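Local coordinates for protein superoxide dismutase [Cu-Zn] (Bacteroidetes bacterium GWA2_30_7, PDB 7B4O) that probably converts superoxide to oxygen and hydrogen peroxide when loaded with copper and zinc, and here holds zinc in both the copper and the zinc site, at residues A[68-73]-A[116-121]; A[83-88]-A[107-112]. All coordinates share one frame; numbering follows the deposited sequence.

How the interactions relate
From the N terminus, the chain passes through strand 46-53 and enters a long loop that supplies residues 68-73 and then 83-88, both holding zinc ligands. It continues through strands 89-95 and 101-107 into a second loop with residues 107-112 and 116-121, before strand 122-126. Interaction 2, joining 83-88 to 107-112, closes the shorter loop, through strands 89-95 and 101-107; interaction 1 closes the longer one that encloses it. Probable backbone hydrogen bonds, Phe70 to Gly88 and Val111 to Ile118, join the two contacts. Together they fasten the metal-binding loop to the connection between strands 101-107 and 122-126, and His69 and His86 bind the same zinc ion.

Interaction 1 of 2, residues A[68-73]-A[116-121]. With ZN (zinc ion), chain F.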
# COMPACT_ATOMS: atom_id res chain seq x y z
N GLY A 68 12.70 -9.07 -3.01
CA GLY A 68 13.63 -8.64 -4.06
C GLY A 68 12.94 -7.77 -5.09
O GLY A 68 11.79 -7.35 -4.86
N HIS A 69 13.62 -7.50 -6.20
CA HIS A 69 13.07 -6.63 -7.27
C HIS A 69 11.85 -7.30 -7.90
O HIS A 69 11.85 -8.54 -8.06
CB HIS A 69 14.15 -6.26 -8.29
CG HIS A 69 15.15 -5.34 -7.70
ND1 HIS A 69 16.10 -4.69 -8.45
CD2 HIS A 69 15.28 -4.90 -6.42
CE1 HIS A 69 16.80 -3.90 -7.65
NE2 HIS A 69 16.32 -4.02 -6.39
N PHE A 70 10.85 -6.51 -8.23
CA PHE A 70 9.69 -7.03 -8.98
C PHE A 70 10.18 -7.43 -10.37
O PHE A 70 10.63 -6.56 -11.17
CB PHE A 70 8.57 -6.00 -9.01
CG PHE A 70 7.34 -6.47 -9.75
CD1 PHE A 70 6.78 -7.70 -9.45
CD2 PHE A 70 6.74 -5.67 -10.71
CE1 PHE A 70 5.63 -8.13 -10.11
CE2 PHE A 70 5.61 -6.12 -11.38
CZ PHE A 70 5.06 -7.34 -11.07
N ASN A 71 10.14 -8.73 -10.65
CA ASN A 71 10.84 -9.32 -11.81
C ASN A 71 10.01 -10.46 -12.39
O ASN A 71 10.48 -11.58 -12.51
CB ASN A 71 12.24 -9.78 -11.41
CG ASN A 71 13.06 -10.25 -12.58
OD1 ASN A 71 12.81 -9.86 -13.73
ND2 ASN A 71 14.06 -11.05 -12.28
N PRO A 72 8.76 -10.18 -12.82
CA PRO A 72 7.90 -11.25 -13.33
C PRO A 72 8.43 -11.86 -14.64
O PRO A 72 8.06 -12.98 -14.94
CB PRO A 72 6.56 -10.55 -13.52
CG PRO A 72 6.93 -9.11 -13.77
CD PRO A 72 8.11 -8.86 -12.85
N GLU A 73 9.29 -11.14 -15.38
CA GLU A 73 9.86 -11.65 -16.66
C GLU A 73 11.13 -12.48 -16.39
O GLU A 73 11.64 -13.05 -17.35
CB GLU A 73 10.10 -10.50 -17.63
CG GLU A 73 8.80 -9.93 -18.17
CD GLU A 73 8.05 -10.87 -19.10
OE1 GLU A 73 8.70 -11.45 -19.99
OE2 GLU A 73 6.81 -11.06 -18.93
N HIS A 116 2.23 -8.43 -15.03
CA HIS A 116 3.23 -7.34 -14.84
C HIS A 116 2.66 -6.23 -13.95
O HIS A 116 3.38 -5.22 -13.79
CB HIS A 116 3.67 -6.74 -16.19
CG HIS A 116 4.49 -7.65 -17.04
ND1 HIS A 116 5.06 -7.22 -18.24
CD2 HIS A 116 4.85 -8.94 -16.88
CE1 HIS A 116 5.73 -8.22 -18.77
NE2 HIS A 116 5.62 -9.28 -17.95
N SER A 117 1.42 -6.35 -13.44
CA SER A 117 0.76 -5.24 -12.71
C SER A 117 1.62 -4.87 -11.50
O SER A 117 2.02 -5.76 -10.75
CB SER A 117 -0.64 -5.52 -12.25
OG SER A 117 -1.14 -4.41 -11.52
N ILE A 118 1.83 -3.57 -11.30
CA ILE A 118 2.59 -3.05 -10.13
C ILE A 118 1.64 -2.84 -8.95
O ILE A 118 2.14 -2.50 -7.86
CB ILE A 118 3.36 -1.78 -10.48
CG1 ILE A 118 2.43 -0.61 -10.81
CG2 ILE A 118 4.36 -2.08 -11.59
CD1 ILE A 118 3.13 0.71 -10.86
N ILE A 119 0.34 -3.01 -9.12
CA ILE A 119 -0.62 -2.77 -8.01
C ILE A 119 -0.37 -3.80 -6.92
O ILE A 119 -0.33 -5.01 -7.20
CB ILE A 119 -2.08 -2.82 -8.50
CG1 ILE A 119 -2.37 -1.78 -9.59
CG2 ILE A 119 -3.03 -2.69 -7.33
CD1 ILE A 119 -2.09 -0.35 -9.21
N GLY A 120 -0.21 -3.33 -5.68
CA GLY A 120 0.02 -4.19 -4.50
C GLY A 120 1.48 -4.57 -4.35
O GLY A 120 1.79 -5.32 -3.42
N ARG A 121 2.36 -4.07 -5.21
CA ARG A 121 3.81 -4.25 -5.03
C ARG A 121 4.30 -3.10 -4.14
O ARG A 121 3.50 -2.23 -3.77
CB ARG A 121 4.53 -4.30 -6.38
CG ARG A 121 3.95 -5.32 -7.35
CD ARG A 121 4.09 -6.74 -6.86
NE ARG A 121 3.37 -7.67 -7.73
CZ ARG A 121 3.43 -8.99 -7.64
NH1 ARG A 121 4.21 -9.57 -6.74
NH2 ARG A 121 2.71 -9.73 -8.46
ZN ZN F . 16.41 -4.77 -10.50
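Phe70 and Pro72 face Arg121 and His116 across two irregular segments that run in opposite directions; the CA atoms of Pro72 and His116 are 6.3 Å apart. In the Greek-key beta-barrel of this family, 68-73 belongs to the metal-binding loop and 116-121 to the Greek-key connection before strand 122-126. A type II turn from Ile118 to Arg121 bends the second segment, with Gly120 suited to its third place by a positive phi of 83°; Arg121 also packs on Ile151 of the second subunit. Phe70 carries the contact. With CG anti to the backbone N (chi1 -179°), its ring enters between two covers: Pro72 CD lies 3.6 Å above one face, and on the other Arg121 CG makes a CH-pi contact, 4.1 Å from the ring centroid. The guanidinium continues this cover toward the rim, tilted 27° from the ring, with Arg121 NE 3.3 Å from Phe70 CE1. At the ring edge, His116 O meets Phe70 CE2 at 3.4 Å. Farther out, His116 NE2 donates to Glu73 OE2, though the modelled length is too short to trust. Replacing Arg121 with an alanine would probably uncover one Phe70 face and leave the carbonyl of Glu54, which Arg121 NH1 holds, without this donor. Phe70, held between Pro72 and Arg121, directly follows His69, which bridges both metal sites, and so probably helps to position this ligand.

Interaction 2 of 2, residues A[83-88]-A[107-112]; sequences MSRHIG and DKMIVF. With ZN (zinc ion), chain F.
Arg85 reaches from the metal-binding loop to Asp107, passing Met109 on the way. Its CB points toward the opposite segment, and CG lies between the backbone N and carbonyl carbon (chi1 65°), which starts the chain alongside Met109. The two side chains slide past each other in opposite directions: Arg85 CG meets the thioether, and Arg85 CD is 3.6 Å from Met109 SD. The sulfur then covers one face of the guanidinium, a flexible, polarisable neighbour well suited to a flat cation. Arg85 NE donates almost straight (176°) to His86 O at 3.0 Å, within the guanidinium plane. At the tip, Arg85 NH1 and NH2 grip a single oxygen, each 3.0 Å from Asp107 OD2, which receives NH2 on its syn lone pair, whereas NH1 comes from above the carboxylate plane. The guanidinium and carboxylate planes stand 84° apart in this salt bridge. Arg85 NH2 also donates to Ile87 O at 2.8 Å, while NH1 has a further acceptor in Pro80 O. These bonds fix the rotation of the guanidinium and tie it to the successive carbonyls of His86 and Ile87. By holding the His86 carbonyl, Arg85 probably helps to position this ligand, whose ND1 binds zinc.

Aspartate suits its place at Asp107 because its other oxygen, OD1, accepts from Met109 N, closing an Asx turn, and from Ile110 N, the two N-H groups coming from opposite faces of the carboxylate plane; OD2 is also hydrogen-bonded to Tyr105 OH. Beside this polar centre, Ile87 CG2 packs 3.9 Å from Ile110 CG2. No helix is present in the chain: Asp107 ends strand 101-107, Arg85 and Asp107 both touch Leu90 of strand 89-95, and Ile110 rests on Val34 and Val36 of strand 33-41 and Phe27 of strand 22-30.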
# COMPACT_ATOMS: atom_id res chain seq x y z
N MET A 83 16.65 -2.75 -22.19
CA MET A 83 15.74 -3.88 -22.49
C MET A 83 15.96 -4.97 -21.44
O MET A 83 15.00 -5.59 -21.00
CB MET A 83 16.03 -4.42 -23.89
CG MET A 83 15.76 -3.41 -24.97
SD MET A 83 14.03 -2.90 -24.93
CE MET A 83 14.16 -1.28 -24.17
N SER A 84 17.22 -5.17 -21.03
CA SER A 84 17.60 -6.13 -19.97
C SER A 84 17.42 -5.45 -18.60
O SER A 84 18.41 -4.89 -18.08
CB SER A 84 19.00 -6.64 -20.18
OG SER A 84 19.31 -7.62 -19.23
N ARG A 85 16.19 -5.46 -18.09
CA ARG A 85 15.84 -4.85 -16.79
C ARG A 85 14.71 -5.64 -16.14
O ARG A 85 13.96 -6.34 -16.83
CB ARG A 85 15.44 -3.38 -16.95
CG ARG A 85 14.17 -3.17 -17.76
CD ARG A 85 13.66 -1.74 -17.65
NE ARG A 85 12.64 -1.59 -16.61
CZ ARG A 85 11.77 -0.60 -16.54
NH1 ARG A 85 11.81 0.38 -17.43
NH2 ARG A 85 10.86 -0.59 -15.59
N HIS A 86 14.61 -5.51 -14.82
CA HIS A 86 13.43 -5.92 -14.03
C HIS A 86 12.32 -4.90 -14.29
O HIS A 86 12.64 -3.72 -14.51
CB HIS A 86 13.78 -5.93 -12.54
CG HIS A 86 14.90 -6.84 -12.18
ND1 HIS A 86 15.81 -6.56 -11.20
CD2 HIS A 86 15.26 -8.04 -12.69
CE1 HIS A 86 16.65 -7.57 -11.10
NE2 HIS A 86 16.35 -8.47 -12.00
N ILE A 87 11.07 -5.34 -14.27
CA ILE A 87 9.93 -4.38 -14.30
C ILE A 87 10.17 -3.32 -13.22
O ILE A 87 9.93 -2.13 -13.47
CB ILE A 87 8.58 -5.09 -14.14
CG1 ILE A 87 8.28 -6.06 -15.28
CG2 ILE A 87 7.47 -4.06 -13.99
CD1 ILE A 87 8.35 -5.46 -16.67
N GLY A 88 10.68 -3.73 -12.06
CA GLY A 88 10.84 -2.81 -10.91
C GLY A 88 12.03 -1.87 -11.01
O GLY A 88 12.26 -1.12 -10.04
N ASP A 107 7.82 5.58 -18.18
CA ASP A 107 8.19 4.15 -18.15
C ASP A 107 7.30 3.41 -19.15
O ASP A 107 6.08 3.59 -19.11
CB ASP A 107 8.09 3.60 -16.74
CG ASP A 107 8.76 2.25 -16.62
OD1 ASP A 107 8.20 1.27 -17.14
OD2 ASP A 107 9.83 2.19 -16.02
N LYS A 108 7.90 2.61 -20.03
CA LYS A 108 7.18 1.90 -21.11
C LYS A 108 6.91 0.45 -20.72
O LYS A 108 6.34 -0.27 -21.55
CB LYS A 108 8.00 2.01 -22.40
CG LYS A 108 8.11 3.43 -22.94
CD LYS A 108 8.49 3.50 -24.40
CE LYS A 108 8.17 4.84 -25.03
NZ LYS A 108 6.76 4.91 -25.49
N MET A 109 7.28 0.02 -19.51
CA MET A 109 7.16 -1.40 -19.08
C MET A 109 6.11 -1.58 -17.98
O MET A 109 5.47 -2.64 -17.95
CB MET A 109 8.52 -1.91 -18.59
CG MET A 109 9.57 -1.93 -19.67
SD MET A 109 10.82 -3.17 -19.33
CE MET A 109 11.80 -3.11 -20.83
N ILE A 110 5.94 -0.61 -17.09
CA ILE A 110 5.03 -0.81 -15.92
C ILE A 110 3.57 -0.69 -16.39
O ILE A 110 3.25 0.18 -17.23
CB ILE A 110 5.40 0.11 -14.74
CG1 ILE A 110 5.28 1.60 -15.07
CG2 ILE A 110 6.80 -0.22 -14.24
CD1 ILE A 110 5.89 2.48 -13.99
N VAL A 111 2.71 -1.57 -15.88
CA VAL A 111 1.25 -1.59 -16.18
C VAL A 111 0.47 -1.78 -14.87
O VAL A 111 1.11 -2.07 -13.84
CB VAL A 111 0.89 -2.68 -17.21
CG1 VAL A 111 1.58 -2.43 -18.54
CG2 VAL A 111 1.22 -4.07 -16.70
N PHE A 112 -0.85 -1.63 -14.92
CA PHE A 112 -1.75 -1.69 -13.74
C PHE A 112 -2.66 -2.92 -13.77
O PHE A 112 -3.54 -3.02 -12.91
CB PHE A 112 -2.60 -0.42 -13.64
CG PHE A 112 -1.82 0.87 -13.63
CD1 PHE A 112 -0.68 1.01 -12.86
CD2 PHE A 112 -2.23 1.95 -14.40
CE1 PHE A 112 0.04 2.20 -12.87
CE2 PHE A 112 -1.51 3.13 -14.39
CZ PHE A 112 -0.38 3.26 -13.63
ZN ZN F . 16.41 -4.77 -10.50